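Local coordinates for protein phosphoribosylaminoimidazole carboxylase (Bombyx mori, PDB 4JA0) that probably catalyses two steps of purine biosynthesis, joining an aminoimidazole ribotide carboxylase and a SAICAR synthetase in one chain of an eight-chain assembly, at residues F326-G331 / V348-P353. Sequence-based numbering, arbitrary orientation.
Sequences FIAVAG and VINCPP
Ile349 N donates to Phe326 O (2.8 Å), Ala328 N to Ile349 O (2.6 Å) and Cys351 N to Ala328 O (2.8 Å), the ladder of two neighbouring parallel strands. The first is almost straight, 171° at the hydrogen; the last is more bent, with its donor 33° from the carbonyl plane, where the second strand has already given way to loop. CA-H groups of Val348, Ile327 and Asn350 add weaker contacts to the same three carbonyls.

Side-chain contacts divide between the sheet faces. Ile327 and Ile349 share one with helices 279-291 and 380-391, and Ile327 CG2 lies 4.2 Å from Cys351 CB. On the other, Val348 CG2 sits at the edge of the Phe326 ring, near its plane, and the Ala328 CB methyl meets a polar oxygen, Asn350 OD1, at 3.5 Å. That amide is buried, weakly hydrogen-bonded to Asn334 and Thr376.

At the C-terminal end of strand 323-329, Val329 packs on the loop that follows strand 348-350: CG1, anti to its own N (chi1 180°), reaches Pro353 CD at 3.9 Å, while CG2 touches Cys351 O at 3.5 Å; that oxygen accepts a weak hydrogen bond from His281.

Together with helix 336-343 the strands form a beta-alpha-beta unit inside the five-stranded parallel sheet of the carboxylase domain. Backbone bonding thus fixes the strand register, whereas past Cys351, where prolines lack N-H donors, the contact continues through side-chain packing.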
# COMPACT_ATOMS: atom_id res chain seq x y z
N PHE A 326 9.48 -9.34 28.67
CA PHE A 326 8.12 -8.83 28.45
C PHE A 326 7.64 -9.03 27.03
O PHE A 326 8.34 -8.68 26.07
CB PHE A 326 8.04 -7.35 28.77
CG PHE A 326 8.29 -7.03 30.20
CD1 PHE A 326 7.46 -7.54 31.19
CD2 PHE A 326 9.33 -6.20 30.56
CE1 PHE A 326 7.68 -7.24 32.52
CE2 PHE A 326 9.56 -5.88 31.89
CZ PHE A 326 8.74 -6.41 32.88
N ILE A 327 6.43 -9.55 26.89
CA ILE A 327 5.78 -9.63 25.59
C ILE A 327 4.59 -8.68 25.55
O ILE A 327 3.72 -8.75 26.43
CB ILE A 327 5.34 -11.07 25.25
CG1 ILE A 327 6.60 -11.94 25.08
CG2 ILE A 327 4.44 -11.10 24.00
CD1 ILE A 327 6.32 -13.41 24.96
N ALA A 328 4.60 -7.78 24.56
CA ALA A 328 3.54 -6.77 24.42
C ALA A 328 2.55 -7.11 23.33
O ALA A 328 2.90 -7.11 22.13
CB ALA A 328 4.14 -5.39 24.19
N VAL A 329 1.31 -7.34 23.75
CA VAL A 329 0.20 -7.65 22.85
C VAL A 329 -0.86 -6.54 22.83
O VAL A 329 -1.67 -6.42 23.74
CB VAL A 329 -0.46 -8.99 23.26
CG1 VAL A 329 -1.62 -9.32 22.33
CG2 VAL A 329 0.55 -10.10 23.25
N ALA A 330 -0.85 -5.74 21.78
CA ALA A 330 -1.80 -4.64 21.67
C ALA A 330 -2.30 -4.48 20.24
O ALA A 330 -1.51 -4.25 19.32
CB ALA A 330 -1.18 -3.34 22.17
N GLY A 331 -3.60 -4.63 20.05
CA GLY A 331 -4.20 -4.40 18.74
C GLY A 331 -4.19 -2.93 18.37
O GLY A 331 -3.76 -2.08 19.17
N VAL A 348 11.88 -6.32 25.37
CA VAL A 348 10.45 -6.22 25.14
C VAL A 348 10.15 -6.67 23.72
O VAL A 348 10.69 -6.11 22.76
CB VAL A 348 9.94 -4.77 25.31
CG1 VAL A 348 8.51 -4.65 24.83
CG2 VAL A 348 10.08 -4.30 26.76
N ILE A 349 9.28 -7.67 23.58
CA ILE A 349 8.87 -8.16 22.26
C ILE A 349 7.41 -7.84 21.99
O ILE A 349 6.54 -8.11 22.84
CB ILE A 349 9.08 -9.70 22.12
CG1 ILE A 349 10.50 -10.09 22.57
CG2 ILE A 349 8.84 -10.16 20.69
CD1 ILE A 349 10.67 -11.57 22.75
N ASN A 350 7.16 -7.27 20.81
CA ASN A 350 5.81 -6.96 20.34
C ASN A 350 5.18 -8.07 19.52
O ASN A 350 5.66 -8.40 18.43
CB ASN A 350 5.83 -5.73 19.47
CG ASN A 350 6.21 -4.51 20.21
OD1 ASN A 350 5.74 -4.30 21.33
ND2 ASN A 350 7.05 -3.68 19.60
N CYS A 351 4.04 -8.58 19.98
CA CYS A 351 3.30 -9.56 19.22
C CYS A 351 1.85 -9.13 19.04
O CYS A 351 0.97 -9.49 19.81
CB CYS A 351 3.40 -10.94 19.90
SG CYS A 351 2.69 -12.30 18.92
N PRO A 352 1.60 -8.32 18.02
CA PRO A 352 0.22 -7.89 17.77
C PRO A 352 -0.62 -9.12 17.46
O PRO A 352 -0.10 -10.10 16.92
CB PRO A 352 0.35 -7.01 16.54
CG PRO A 352 1.77 -6.56 16.54
CD PRO A 352 2.55 -7.71 17.08
N PRO A 353 -1.89 -9.09 17.87
CA PRO A 353 -2.81 -10.18 17.56
C PRO A 353 -3.19 -10.10 16.09
O PRO A 353 -2.95 -9.06 15.48
CB PRO A 353 -4.02 -9.90 18.47
CG PRO A 353 -3.93 -8.43 18.81
CD PRO A 353 -2.47 -8.07 18.76